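Long-range contacts in 5'-methylthioadenosine nucleosidase (PDB 2QTG), which is a plant nucleosidase of the phosphorylase superfamily, built round a central mixed beta sheet, and is found here as an assembly of two copies: residues F31-Q36 and I112-C117; S54-G59 and I103-P108; L198-G203 and F219-T224. All coordinates share one frame; numbering follows the deposited sequence.

Overall arrangement
Contacts 1 and 3 lie in the central mixed sheet at the ligand site, whereas contact 2 lies outside it at the surface. Contact 1 joins the parallel strands 28-32 and 110-119, and contact 3 sets strand 198-200 against strand 217-226; both of these border strand 110-119, so the two centres are about 8 Å apart. A hydrogen bond from K221 NZ to N113 OD1 links them, and together they gather residues of neighbouring strands round MTH. Contact 2, nested along the chain inside the loop closed by contact 1, joins a loop to the end of helix 92-106, its centre about 18 Å from that of contact 1 and 24 Å from that of contact 3, which comes last in sequence.

Contact 1 of 3, residues F31-Q36 and I112-C117; sequences FVIAMQ and INAGTC. With MTH (2-(4-amino-pyrrolo[2,3-D]pyrimidin-7-yl)-5-methylsulfanylmethyl-tetrahydro-furan-3,4-diol), chain C.
F31 lays its ring beside the side chain of I112, its bridge partner on the adjacent parallel strand. With CG anti to the carbonyl carbon (chi1 -79°), the ring lies alongside the sec-butyl side chain, with the beta-branched CB over one ring face: I112 CB stands 4.1 Å from the ring centroid in a CH-pi contact, and F31 CZ reaches I112 CD1 at 3.6 Å. The methyl of A114 meets the ring at its edge, near the ring plane. A flat aromatic beside a branched aliphatic chain suits this buried, apolar face.

V32 carries the polar register. Its N donates to I112 O at 2.8 Å, while its O receives N113 ND2 at 2.9 Å and, more weakly, the backbone N of A114. V32 O lies 3° from the plane of the N113 amide, whereas ND2 is tilted from the V32 carbonyl plane. N113 thus supplements the ladder with a side-chain bond, and its OD1 turns to K221 NZ, fixing which way the amide is flipped.

From I33 on the two backbones draw apart, the CA atoms of I33 and A114 being 5.6 Å from each other; I33 CG2 lies against A114 O, and CG1 rests near the A114 methyl. Beyond it a water bridges A34 N, from which it accepts, and A114 O, its oxygen 2.8 Å from each. M35, at the N-cap position of helix 36-46 and bent at chi3, brings SD and CE against MTH, CE 3.8 Å from O4'; CE also comes near T116 OG1, a hydroxyl itself hydrogen-bonded to E38.

Strand 28-32 is flanked in the sheet by strands 72-78 and 110-119, with strand 217-226 beyond the latter; helix 234-259 packs on F31 and I112, and helix 36-46 on F31 and I33.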
ATOM      1  N   PHE A  31     -17.541   4.696   3.026  1.00 17.47           N
ATOM      2  CA  PHE A  31     -16.542   5.689   3.501  1.00 17.48           C
ATOM      3  C   PHE A  31     -15.266   4.972   3.946  1.00 16.92           C
ATOM      4  O   PHE A  31     -15.306   4.073   4.785  1.00 16.61           O
ATOM      5  CB  PHE A  31     -17.063   6.488   4.677  1.00 17.25           C
ATOM      6  CG  PHE A  31     -17.998   7.570   4.310  1.00 19.03           C
ATOM      7  CD1 PHE A  31     -19.345   7.277   4.029  1.00 18.20           C
ATOM      8  CD2 PHE A  31     -17.557   8.895   4.243  1.00 20.50           C
ATOM      9  CE1 PHE A  31     -20.218   8.284   3.691  1.00 20.75           C
ATOM     10  CE2 PHE A  31     -18.440   9.928   3.901  1.00 19.01           C
ATOM     11  CZ  PHE A  31     -19.753   9.626   3.625  1.00 19.76           C
ATOM     12  N   VAL A  32     -14.132   5.349   3.358  1.00 16.32           N
ATOM     13  CA  VAL A  32     -12.829   4.837   3.825  1.00 15.64           C
ATOM     14  C   VAL A  32     -12.147   5.933   4.648  1.00 16.21           C
ATOM     15  O   VAL A  32     -11.754   6.984   4.104  1.00 16.06           O
ATOM     16  CB  VAL A  32     -11.901   4.397   2.626  1.00 14.89           C
ATOM     17  CG1 VAL A  32     -10.477   4.102   3.126  1.00 17.42           C
ATOM     18  CG2 VAL A  32     -12.505   3.172   1.924  1.00 15.50           C
ATOM     19  N   ILE A  33     -12.041   5.723   5.961  1.00 15.20           N
ATOM     20  CA  ILE A  33     -11.553   6.788   6.833  1.00 14.94           C
ATOM     21  C   ILE A  33     -10.365   6.250   7.639  1.00 14.98           C
ATOM     22  O   ILE A  33     -10.486   5.240   8.338  1.00 15.72           O
ATOM     23  CB  ILE A  33     -12.663   7.414   7.775  1.00 14.89           C
ATOM     24  CG1 ILE A  33     -13.898   7.944   6.973  1.00 15.53           C
ATOM     25  CG2 ILE A  33     -12.001   8.512   8.672  1.00 14.07           C
ATOM     26  CD1 ILE A  33     -15.137   8.405   7.856  1.00 14.12           C
ATOM     27  N   ALA A  34      -9.229   6.931   7.553  1.00 14.03           N
ATOM     28  CA  ALA A  34      -7.956   6.344   8.037  1.00 15.83           C
ATOM     29  C   ALA A  34      -7.824   6.292   9.582  1.00 16.11           C
ATOM     30  O   ALA A  34      -7.321   5.303  10.134  1.00 16.53           O
ATOM     31  CB  ALA A  34      -6.792   7.089   7.454  1.00 14.58           C
ATOM     32  N   MET A  35      -8.285   7.349  10.248  1.00 17.61           N
ATOM     33  CA  MET A  35      -8.224   7.445  11.718  1.00 20.21           C
ATOM     34  C   MET A  35      -9.602   7.428  12.388  1.00 21.14           C
ATOM     35  O   MET A  35     -10.521   8.152  11.970  1.00 20.36           O
ATOM     36  CB  MET A  35      -7.472   8.722  12.120  1.00 19.82           C
ATOM     37  CG  MET A  35      -6.090   8.844  11.471  1.00 20.17           C
ATOM     38  SD  MET A  35      -5.030  10.024  12.320  1.00 21.13           S
ATOM     39  CE  MET A  35      -5.858  11.533  11.847  1.00 22.40           C
ATOM     40  N   GLN A  36      -9.745   6.658  13.463  1.00 23.88           N
ATOM     41  CA  GLN A  36     -11.066   6.548  14.086  1.00 27.71           C
ATOM     42  C   GLN A  36     -11.638   7.848  14.632  1.00 27.91           C
ATOM     43  O   GLN A  36     -12.853   7.974  14.710  1.00 28.73           O
ATOM     44  CB  GLN A  36     -11.142   5.418  15.118  1.00 27.78           C
ATOM     45  CG  GLN A  36     -11.499   4.062  14.460  1.00 30.03           C
ATOM     46  CD  GLN A  36     -11.352   2.885  15.429  1.00 30.66           C
ATOM     47  OE1 GLN A  36     -10.230   2.472  15.791  1.00 32.42           O
ATOM     48  NE2 GLN A  36     -12.489   2.332  15.845  1.00 32.69           N
ATOM     49  N   ILE A 112     -16.131   6.924  -0.767  1.00 16.33           N
ATOM     50  CA  ILE A 112     -15.751   8.237  -0.314  1.00 16.73           C
ATOM     51  C   ILE A 112     -14.592   8.101   0.685  1.00 16.67           C
ATOM     52  O   ILE A 112     -14.752   7.596   1.801  1.00 18.03           O
ATOM     53  CB  ILE A 112     -16.920   9.000   0.366  1.00 15.56           C
ATOM     54  CG1 ILE A 112     -18.219   8.914  -0.462  1.00 15.86           C
ATOM     55  CG2 ILE A 112     -16.467  10.448   0.842  1.00 15.33           C
ATOM     56  CD1 ILE A 112     -19.373   9.737   0.027  1.00 16.01           C
ATOM     57  N   ASN A 113     -13.429   8.577   0.278  1.00 15.23           N
ATOM     58  CA  ASN A 113     -12.270   8.701   1.164  1.00 14.54           C
ATOM     59  C   ASN A 113     -12.400  10.062   1.851  1.00 14.94           C
ATOM     60  O   ASN A 113     -12.261  11.083   1.229  1.00 14.61           O
ATOM     61  CB  ASN A 113     -10.960   8.568   0.376  1.00 14.83           C
ATOM     62  CG  ASN A 113      -9.691   8.747   1.236  1.00 15.17           C
ATOM     63  OD1 ASN A 113      -8.722   9.320   0.760  1.00 17.30           O
ATOM     64  ND2 ASN A 113      -9.707   8.255   2.505  1.00 14.67           N
ATOM     65  N   ALA A 114     -12.724  10.059   3.140  1.00 15.21           N
ATOM     66  CA  ALA A 114     -12.914  11.307   3.909  1.00 15.18           C
ATOM     67  C   ALA A 114     -11.881  11.382   5.036  1.00 15.18           C
ATOM     68  O   ALA A 114     -11.661  10.399   5.739  1.00 16.74           O
ATOM     69  CB  ALA A 114     -14.337  11.353   4.496  1.00 14.44           C
ATOM     70  N   GLY A 115     -11.257  12.539   5.232  1.00 14.91           N
ATOM     71  CA  GLY A 115     -10.303  12.709   6.324  1.00 16.08           C
ATOM     72  C   GLY A 115      -9.595  14.055   6.322  1.00 16.87           C
ATOM     73  O   GLY A 115      -9.889  14.934   5.497  1.00 17.53           O
ATOM     74  N   THR A 116      -8.659  14.203   7.244  1.00 16.11           N
ATOM     75  CA  THR A 116      -7.850  15.426   7.361  1.00 17.69           C
ATOM     76  C   THR A 116      -6.630  15.410   6.394  1.00 17.05           C
ATOM     77  O   THR A 116      -6.206  14.347   5.907  1.00 18.05           O
ATOM     78  CB  THR A 116      -7.422  15.656   8.848  1.00 17.67           C
ATOM     79  OG1 THR A 116      -6.673  14.513   9.328  1.00 18.81           O
ATOM     80  CG2 THR A 116      -8.632  15.861   9.713  1.00 19.61           C
ATOM     81  N   CYS A 117      -6.085  16.584   6.125  1.00 16.13           N
ATOM     82  CA  CYS A 117      -4.964  16.726   5.244  1.00 16.41           C
ATOM     83  C   CYS A 117      -4.222  18.019   5.522  1.00 16.64           C
ATOM     84  O   CYS A 117      -4.747  18.921   6.234  1.00 17.04           O
ATOM     85  CB  CYS A 117      -5.453  16.722   3.767  1.00 16.12           C
ATOM     86  SG  CYS A 117      -6.442  18.168   3.322  1.00 17.95           S
TER
HETATM   87  CS  MTH C 268      -1.225  10.491  11.928  1.00 14.73           C
HETATM   88  S5' MTH C 268      -0.526  10.678  10.284  1.00 16.30           S
HETATM   89  C5' MTH C 268      -1.675  11.902   9.722  1.00 15.74           C
HETATM   90  C4' MTH C 268      -3.018  11.389   9.181  1.00 17.74           C
HETATM   91  O4' MTH C 268      -3.829  12.544   8.854  1.00 17.20           O
HETATM   92  C2' MTH C 268      -2.923  11.631   6.809  1.00 17.57           C
HETATM   93  O2' MTH C 268      -3.592  11.289   5.571  1.00 15.01           O
HETATM   94  C3' MTH C 268      -2.934  10.563   7.895  1.00 14.64           C
HETATM   95  O3' MTH C 268      -4.081   9.695   7.869  1.00 14.70           O
HETATM   96  C1' MTH C 268      -3.642  12.848   7.437  1.00 16.98           C
HETATM   97  N9  MTH C 268      -2.837  14.048   7.324  1.00 15.27           N
HETATM   98  C8  MTH C 268      -2.986  15.129   8.014  1.00 17.72           C
HETATM   99  C7  MTH C 268      -2.298  16.098   7.600  1.00 18.71           C
HETATM  100  C5  MTH C 268      -1.270  15.713   6.913  1.00 16.24           C
HETATM  101  C6  MTH C 268      -0.177  16.338   6.382  1.00 14.84           C
HETATM  102  N6  MTH C 268       0.124  17.634   6.675  1.00 13.43           N
HETATM  103  N1  MTH C 268       0.593  15.535   5.588  1.00 14.74           N
HETATM  104  C2  MTH C 268       0.263  14.225   5.323  1.00 11.00           C
HETATM  105  N3  MTH C 268      -0.840  13.614   5.857  1.00 16.37           N
HETATM  106  C4  MTH C 268      -1.637  14.377   6.643  1.00 15.53           C
HETATM  107  O   HOH W   1      -9.055   9.438   6.374  1.00 17.60           O

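Contact 2 of 3, residues S54-G59 and I103-P108; sequences SPLGKG and IQALKP
P55 and L56 form the two central residues of a type I beta turn running from S54 to G57, closed by the bond from G57 N to S54 O at 3.2 Å, and this turn rests against the last turn of helix 92-106. L56 and A105 are the nearest pair, their CA atoms 6.2 Å apart. Proline suits the second place of the turn because its ring holds phi near the value required there, and G57 follows with a positive phi that suits glycine. On the other side K107, also with positive phi, takes the chain out of the helix just after L106.

The contact is made by apolar side chains and one carbonyl, P55 O, against A105 CB. A105 points toward the turn, and its small methyl lets the loop come close: CB lies 3.6 Å from P55 O and 3.9 Å from L56 CD2. L56 and L106 cross at about a right angle, L56 CD2 standing 4.0 Å from L106 CG with both L106 methyls close by. P55 CB adds a looser touch to L106 CD2 at 4.4 Å. L64 of strand 63-69 packs against P55, L56 and L106 alike.

The subunit interface is near, for Q104 NE2 makes a weak hydrogen bond to L56 O of the second subunit. The arrangement is a surface loop between two strands packed on A105 and L106 at the C-terminal end of helix 92-106, at the edge of the alpha/beta fold of the phosphorylase superfamily.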
ATOM      1  N   SER A  54     -17.549  -9.501  11.730  1.00 39.93           N
ATOM      2  CA  SER A  54     -16.407  -9.551  10.788  1.00 38.60           C
ATOM      3  C   SER A  54     -16.727  -9.675   9.269  1.00 37.90           C
ATOM      4  O   SER A  54     -16.285 -10.627   8.619  1.00 38.04           O
ATOM      5  CB  SER A  54     -15.462 -10.681  11.211  1.00 38.81           C
ATOM      6  OG  SER A  54     -14.967 -10.472  12.526  1.00 38.08           O
ATOM      7  N   PRO A  55     -17.472  -8.711   8.686  1.00 37.24           N
ATOM      8  CA  PRO A  55     -17.825  -8.825   7.265  1.00 36.64           C
ATOM      9  C   PRO A  55     -16.636  -8.816   6.292  1.00 36.32           C
ATOM     10  O   PRO A  55     -16.785  -9.275   5.171  1.00 36.56           O
ATOM     11  CB  PRO A  55     -18.704  -7.586   7.013  1.00 36.60           C
ATOM     12  CG  PRO A  55     -19.137  -7.127   8.359  1.00 37.30           C
ATOM     13  CD  PRO A  55     -18.034  -7.489   9.294  1.00 37.09           C
ATOM     14  N   LEU A  56     -15.476  -8.309   6.711  1.00 35.96           N
ATOM     15  CA  LEU A  56     -14.293  -8.197   5.828  1.00 35.78           C
ATOM     16  C   LEU A  56     -13.246  -9.275   6.089  1.00 35.86           C
ATOM     17  O   LEU A  56     -12.120  -9.202   5.563  1.00 36.21           O
ATOM     18  CB  LEU A  56     -13.627  -6.815   5.954  1.00 35.94           C
ATOM     19  CG  LEU A  56     -14.506  -5.568   5.938  1.00 35.81           C
ATOM     20  CD1 LEU A  56     -13.661  -4.318   6.137  1.00 35.35           C
ATOM     21  CD2 LEU A  56     -15.328  -5.482   4.654  1.00 36.17           C
ATOM     22  N   GLY A  57     -13.623 -10.280   6.887  1.00 35.26           N
ATOM     23  CA  GLY A  57     -12.711 -11.345   7.273  1.00 34.08           C
ATOM     24  C   GLY A  57     -12.460 -11.312   8.759  1.00 33.26           C
ATOM     25  O   GLY A  57     -12.349 -10.249   9.364  1.00 32.47           O
ATOM     26  N   LYS A  58     -12.358 -12.494   9.350  1.00 33.22           N
ATOM     27  CA  LYS A  58     -12.191 -12.602  10.796  1.00 33.15           C
ATOM     28  C   LYS A  58     -10.753 -12.305  11.249  1.00 31.94           C
ATOM     29  O   LYS A  58      -9.824 -12.376  10.450  1.00 31.63           O
ATOM     30  CB  LYS A  58     -12.656 -13.984  11.259  1.00 33.73           C
ATOM     31  CG  LYS A  58     -14.165 -14.057  11.454  1.00 35.11           C
ATOM     32  CD  LYS A  58     -14.579 -15.429  11.930  1.00 38.44           C
ATOM     33  CE  LYS A  58     -15.993 -15.441  12.517  1.00 37.79           C
ATOM     34  NZ  LYS A  58     -16.189 -16.769  13.165  1.00 36.82           N
ATOM     35  N   GLY A  59     -10.589 -11.985  12.533  1.00 31.58           N
ATOM     36  CA  GLY A  59      -9.268 -11.801  13.158  1.00 30.09           C
ATOM     37  C   GLY A  59      -8.418 -10.623  12.681  1.00 29.59           C
ATOM     38  O   GLY A  59      -7.174 -10.677  12.722  1.00 29.45           O
ATOM     39  N   ILE A 103     -14.511  -3.232  -1.185  1.00 15.93           N
ATOM     40  CA  ILE A 103     -15.123  -3.371  -2.505  1.00 16.67           C
ATOM     41  C   ILE A 103     -15.623  -4.814  -2.739  1.00 17.66           C
ATOM     42  O   ILE A 103     -16.791  -5.036  -3.137  1.00 19.04           O
ATOM     43  CB  ILE A 103     -14.170  -2.889  -3.634  1.00 15.16           C
ATOM     44  CG1 ILE A 103     -13.961  -1.357  -3.547  1.00 16.64           C
ATOM     45  CG2 ILE A 103     -14.720  -3.260  -5.034  1.00 14.19           C
ATOM     46  CD1 ILE A 103     -12.778  -0.857  -4.369  1.00 15.02           C
ATOM     47  N   GLN A 104     -14.762  -5.776  -2.433  1.00 18.47           N
ATOM     48  CA  GLN A 104     -15.062  -7.213  -2.655  1.00 19.20           C
ATOM     49  C   GLN A 104     -16.218  -7.757  -1.787  1.00 19.50           C
ATOM     50  O   GLN A 104     -17.104  -8.467  -2.289  1.00 19.74           O
ATOM     51  CB  GLN A 104     -13.768  -8.048  -2.557  1.00 18.99           C
ATOM     52  CG  GLN A 104     -12.887  -7.826  -3.794  1.00 21.37           C
ATOM     53  CD  GLN A 104     -11.891  -8.949  -4.099  1.00 26.46           C
ATOM     54  OE1 GLN A 104     -11.424  -9.664  -3.203  1.00 25.92           O
ATOM     55  NE2 GLN A 104     -11.534  -9.080  -5.381  1.00 26.49           N
ATOM     56  N   ALA A 105     -16.249  -7.364  -0.527  1.00 19.06           N
ATOM     57  CA  ALA A 105     -17.252  -7.842   0.416  1.00 21.18           C
ATOM     58  C   ALA A 105     -18.579  -7.049   0.323  1.00 21.69           C
ATOM     59  O   ALA A 105     -19.647  -7.644   0.317  1.00 23.55           O
ATOM     60  CB  ALA A 105     -16.702  -7.796   1.860  1.00 20.72           C
ATOM     61  N   LEU A 106     -18.491  -5.725   0.243  1.00 22.52           N
ATOM     62  CA  LEU A 106     -19.656  -4.850   0.437  1.00 22.38           C
ATOM     63  C   LEU A 106     -20.289  -4.343  -0.867  1.00 21.69           C
ATOM     64  O   LEU A 106     -21.417  -3.834  -0.852  1.00 20.38           O
ATOM     65  CB  LEU A 106     -19.307  -3.679   1.364  1.00 22.63           C
ATOM     66  CG  LEU A 106     -18.517  -4.026   2.647  1.00 23.68           C
ATOM     67  CD1 LEU A 106     -18.102  -2.727   3.345  1.00 22.62           C
ATOM     68  CD2 LEU A 106     -19.334  -4.926   3.569  1.00 24.76           C
ATOM     69  N   LYS A 107     -19.575  -4.500  -1.983  1.00 21.88           N
ATOM     70  CA  LYS A 107     -20.061  -4.117  -3.323  1.00 22.78           C
ATOM     71  C   LYS A 107     -20.748  -2.724  -3.371  1.00 22.08           C
ATOM     72  O   LYS A 107     -21.915  -2.601  -3.810  1.00 21.20           O
ATOM     73  CB  LYS A 107     -20.977  -5.206  -3.943  1.00 23.70           C
ATOM     74  CG  LYS A 107     -20.455  -6.685  -3.827  1.00 25.21           C
ATOM     75  CD  LYS A 107     -19.551  -7.087  -4.994  1.00 28.79           C
ATOM     76  CE  LYS A 107     -19.037  -8.555  -4.850  1.00 30.41           C
ATOM     77  NZ  LYS A 107     -20.106  -9.570  -5.119  1.00 36.36           N
ATOM     78  N   PRO A 108     -20.014  -1.664  -2.974  1.00 21.61           N
ATOM     79  CA  PRO A 108     -20.624  -0.329  -2.966  1.00 21.42           C
ATOM     80  C   PRO A 108     -20.763   0.231  -4.370  1.00 21.01           C
ATOM     81  O   PRO A 108     -20.038  -0.201  -5.269  1.00 21.49           O
ATOM     82  CB  PRO A 108     -19.619   0.534  -2.179  1.00 20.78           C
ATOM     83  CG  PRO A 108     -18.336  -0.183  -2.257  1.00 22.84           C
ATOM     84  CD  PRO A 108     -18.584  -1.638  -2.597  1.00 22.02           C
TER

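Contact 3 of 3, residues L198-G203 and F219-T224. With MTH (2-(4-amino-pyrrolo[2,3-D]pyrimidin-7-yl)-5-methylsulfanylmethyl-tetrahydro-furan-3,4-diol), chain C.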
ATOM      1  N   LEU A 198      -3.446  19.972  -1.847  1.00 15.94           N
ATOM      2  CA  LEU A 198      -3.643  19.207  -0.634  1.00 13.84           C
ATOM      3  C   LEU A 198      -2.633  18.038  -0.528  1.00 14.51           C
ATOM      4  O   LEU A 198      -2.124  17.547  -1.533  1.00 12.99           O
ATOM      5  CB  LEU A 198      -5.078  18.675  -0.555  1.00 14.39           C
ATOM      6  CG  LEU A 198      -6.221  19.635  -0.848  1.00 13.91           C
ATOM      7  CD1 LEU A 198      -7.444  18.797  -1.233  1.00 14.00           C
ATOM      8  CD2 LEU A 198      -6.542  20.524   0.384  1.00 13.89           C
ATOM      9  N   LYS A 199      -2.397  17.605   0.703  1.00 13.50           N
ATOM     10  CA  LYS A 199      -1.343  16.645   1.032  1.00 13.68           C
ATOM     11  C   LYS A 199      -1.860  15.664   2.067  1.00 14.63           C
ATOM     12  O   LYS A 199      -2.341  16.049   3.147  1.00 14.02           O
ATOM     13  CB  LYS A 199      -0.089  17.384   1.542  1.00 13.89           C
ATOM     14  CG  LYS A 199       1.088  16.441   1.926  1.00 13.04           C
ATOM     15  CD  LYS A 199       2.126  17.159   2.794  1.00 12.95           C
ATOM     16  CE  LYS A 199       3.317  16.201   3.090  1.00 13.73           C
ATOM     17  NZ  LYS A 199       2.961  15.228   4.157  1.00 12.70           N
ATOM     18  N   ASP A 200      -1.743  14.376   1.758  1.00 15.97           N
ATOM     19  CA  ASP A 200      -2.171  13.352   2.718  1.00 15.19           C
ATOM     20  C   ASP A 200      -1.314  12.100   2.636  1.00 14.44           C
ATOM     21  O   ASP A 200      -0.267  12.081   1.943  1.00 14.04           O
ATOM     22  CB  ASP A 200      -3.664  13.025   2.535  1.00 15.88           C
ATOM     23  CG  ASP A 200      -3.924  12.084   1.355  1.00 15.60           C
ATOM     24  OD1 ASP A 200      -3.080  12.020   0.434  1.00 14.58           O
ATOM     25  OD2 ASP A 200      -4.967  11.418   1.360  1.00 16.70           O
ATOM     26  N   MET A 201      -1.771  11.047   3.291  1.00 13.06           N
ATOM     27  CA  MET A 201      -1.016   9.782   3.319  1.00 14.64           C
ATOM     28  C   MET A 201      -1.793   8.568   2.811  1.00 14.75           C
ATOM     29  O   MET A 201      -1.254   7.445   2.841  1.00 15.33           O
ATOM     30  CB  MET A 201      -0.476   9.529   4.735  1.00 14.56           C
ATOM     31  CG  MET A 201       0.521  10.611   5.184  1.00 15.84           C
ATOM     32  SD  MET A 201       0.745  10.668   7.004  1.00 16.29           S
ATOM     33  CE  MET A 201       1.569   9.125   7.367  1.00 14.95           C
ATOM     34  N   GLU A 202      -3.043   8.777   2.348  1.00 14.43           N
ATOM     35  CA  GLU A 202      -3.815   7.656   1.819  1.00 14.65           C
ATOM     36  C   GLU A 202      -4.448   7.803   0.431  1.00 13.59           C
ATOM     37  O   GLU A 202      -4.663   6.783  -0.233  1.00 14.82           O
ATOM     38  CB  GLU A 202      -4.933   7.205   2.774  1.00 14.94           C
ATOM     39  CG  GLU A 202      -4.514   6.763   4.173  1.00 14.73           C
ATOM     40  CD  GLU A 202      -4.293   7.933   5.149  1.00 16.39           C
ATOM     41  OE1 GLU A 202      -4.933   8.984   4.973  1.00 19.42           O
ATOM     42  OE2 GLU A 202      -3.540   7.749   6.121  1.00 15.07           O
ATOM     43  N   GLY A 203      -4.795   9.034   0.032  1.00 13.27           N
ATOM     44  CA  GLY A 203      -5.750   9.273  -1.055  1.00 13.21           C
ATOM     45  C   GLY A 203      -5.483   8.545  -2.356  1.00 12.87           C
ATOM     46  O   GLY A 203      -6.356   7.821  -2.870  1.00 11.26           O
ATOM     47  N   PHE A 219     -13.469  12.209  -2.792  1.00 16.87           N
ATOM     48  CA  PHE A 219     -12.610  12.563  -1.675  1.00 18.21           C
ATOM     49  C   PHE A 219     -13.110  13.829  -1.030  1.00 17.71           C
ATOM     50  O   PHE A 219     -13.279  14.869  -1.691  1.00 18.86           O
ATOM     51  CB  PHE A 219     -11.169  12.827  -2.127  1.00 17.65           C
ATOM     52  CG  PHE A 219     -10.535  11.705  -2.876  1.00 17.46           C
ATOM     53  CD1 PHE A 219     -10.712  11.600  -4.263  1.00 16.65           C
ATOM     54  CD2 PHE A 219      -9.729  10.768  -2.216  1.00 19.10           C
ATOM     55  CE1 PHE A 219     -10.190  10.574  -4.962  1.00 16.07           C
ATOM     56  CE2 PHE A 219      -9.137   9.730  -2.928  1.00 19.48           C
ATOM     57  CZ  PHE A 219      -9.371   9.637  -4.324  1.00 17.80           C
ATOM     58  N   LEU A 220     -13.348  13.745   0.273  1.00 17.97           N
ATOM     59  CA  LEU A 220     -13.574  14.915   1.092  1.00 16.87           C
ATOM     60  C   LEU A 220     -12.358  15.108   2.039  1.00 17.74           C
ATOM     61  O   LEU A 220     -12.129  14.285   2.949  1.00 16.40           O
ATOM     62  CB  LEU A 220     -14.833  14.717   1.943  1.00 17.88           C
ATOM     63  CG  LEU A 220     -16.104  14.381   1.134  1.00 16.55           C
ATOM     64  CD1 LEU A 220     -17.197  14.087   2.159  1.00 16.58           C
ATOM     65  CD2 LEU A 220     -16.510  15.532   0.222  1.00 17.98           C
ATOM     66  N   LYS A 221     -11.607  16.185   1.831  1.00 16.97           N
ATOM     67  CA  LYS A 221     -10.342  16.397   2.567  1.00 18.04           C
ATOM     68  C   LYS A 221     -10.389  17.724   3.340  1.00 18.08           C
ATOM     69  O   LYS A 221     -10.471  18.824   2.743  1.00 20.02           O
ATOM     70  CB  LYS A 221      -9.121  16.312   1.639  1.00 17.58           C
ATOM     71  CG  LYS A 221      -8.945  14.895   1.006  1.00 17.04           C
ATOM     72  CD  LYS A 221      -8.459  13.873   2.042  1.00 15.87           C
ATOM     73  CE  LYS A 221      -8.702  12.421   1.554  1.00 14.17           C
ATOM     74  NZ  LYS A 221      -7.683  11.480   2.193  1.00 18.51           N
ATOM     75  N   ALA A 222     -10.331  17.592   4.660  1.00 17.82           N
ATOM     76  CA  ALA A 222     -10.446  18.715   5.582  1.00 16.95           C
ATOM     77  C   ALA A 222      -9.061  19.158   6.008  1.00 16.44           C
ATOM     78  O   ALA A 222      -8.293  18.377   6.624  1.00 16.00           O
ATOM     79  CB  ALA A 222     -11.310  18.327   6.828  1.00 17.03           C
ATOM     80  N   VAL A 223      -8.751  20.402   5.671  1.00 16.36           N
ATOM     81  CA  VAL A 223      -7.442  20.998   5.924  1.00 16.88           C
ATOM     82  C   VAL A 223      -7.238  21.254   7.424  1.00 17.54           C
ATOM     83  O   VAL A 223      -7.892  22.184   7.980  1.00 18.25           O
ATOM     84  CB  VAL A 223      -7.279  22.292   5.111  1.00 17.87           C
ATOM     85  CG1 VAL A 223      -5.873  22.896   5.312  1.00 16.56           C
ATOM     86  CG2 VAL A 223      -7.521  21.995   3.622  1.00 17.36           C
ATOM     87  N   THR A 224      -6.397  20.436   8.070  1.00 18.41           N
ATOM     88  CA  THR A 224      -5.964  20.658   9.459  1.00 20.13           C
ATOM     89  C   THR A 224      -4.704  21.442   9.690  1.00 20.57           C
ATOM     90  O   THR A 224      -4.489  21.922  10.786  1.00 21.43           O
ATOM     91  CB  THR A 224      -5.714  19.375  10.276  1.00 20.70           C
ATOM     92  OG1 THR A 224      -5.671  18.201   9.476  1.00 25.77           O
ATOM     93  CG2 THR A 224      -6.712  19.186  11.331  1.00 18.93           C
TER
HETATM   94  CS  MTH C 268      -1.225  10.491  11.928  1.00 14.73           C
HETATM   95  S5' MTH C 268      -0.526  10.678  10.284  1.00 16.30           S
HETATM   96  C5' MTH C 268      -1.675  11.902   9.722  1.00 15.74           C
HETATM   97  C4' MTH C 268      -3.018  11.389   9.181  1.00 17.74           C
HETATM   98  O4' MTH C 268      -3.829  12.544   8.854  1.00 17.20           O
HETATM   99  C2' MTH C 268      -2.923  11.631   6.809  1.00 17.57           C
HETATM  100  O2' MTH C 268      -3.592  11.289   5.571  1.00 15.01           O
HETATM  101  C3' MTH C 268      -2.934  10.563   7.895  1.00 14.64           C
HETATM  102  O3' MTH C 268      -4.081   9.695   7.869  1.00 14.70           O
HETATM  103  C1' MTH C 268      -3.642  12.848   7.437  1.00 16.98           C
HETATM  104  N9  MTH C 268      -2.837  14.048   7.324  1.00 15.27           N
HETATM  105  C8  MTH C 268      -2.986  15.129   8.014  1.00 17.72           C
HETATM  106  C7  MTH C 268      -2.298  16.098   7.600  1.00 18.71           C
HETATM  107  C5  MTH C 268      -1.270  15.713   6.913  1.00 16.24           C
HETATM  108  C6  MTH C 268      -0.177  16.338   6.382  1.00 14.84           C
HETATM  109  N6  MTH C 268       0.124  17.634   6.675  1.00 13.43           N
HETATM  110  N1  MTH C 268       0.593  15.535   5.588  1.00 14.74           N
HETATM  111  C2  MTH C 268       0.263  14.225   5.323  1.00 11.00           C
HETATM  112  N3  MTH C 268      -0.840  13.614   5.857  1.00 16.37           N
HETATM  113  C4  MTH C 268      -1.637  14.377   6.643  1.00 15.53           C
HETATM  114  O   HOH W   2      -7.590   9.046   4.292  1.00 19.42           O
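Strands 198-200 and 219-224 run nearly perpendicular, their axes 95° apart and 8.6 Å from each other at closest approach, so that side chains rather than backbone pairing join these two parts of the phosphorylase-superfamily sheet. L198 points toward the other strand and sets CD2 against V223 CG2 at 3.7 Å, two branched aliphatic chains crossing at about a right angle in a buried place. At the other end F219 turns a ring edge to the backbone, CE2 lying 3.4 Å from G203 O.

Between them lies the buried charge pair. K221 bends at chi2 (-72°) and brings NZ to D200 OD2 at 2.8 Å, a salt bridge; N113 OD1 helps fix the ammonium. The other carboxylate oxygen of D200, OD1, is held by T177. G203 lies close to this carboxylate, where a side chain would crowd OD2, so glycine fits.

The neighbouring residues grip MTH: K199 NZ bonds to N1, M201 N to O2', and E202 takes both hydroxyls of the sugar-like ring. OD2 of D200 is shared between two donors: K221 NZ arrives on its anti side, and the backbone N of G203, completing an Asx motif, meets OD2 on the syn side at 2.7 Å.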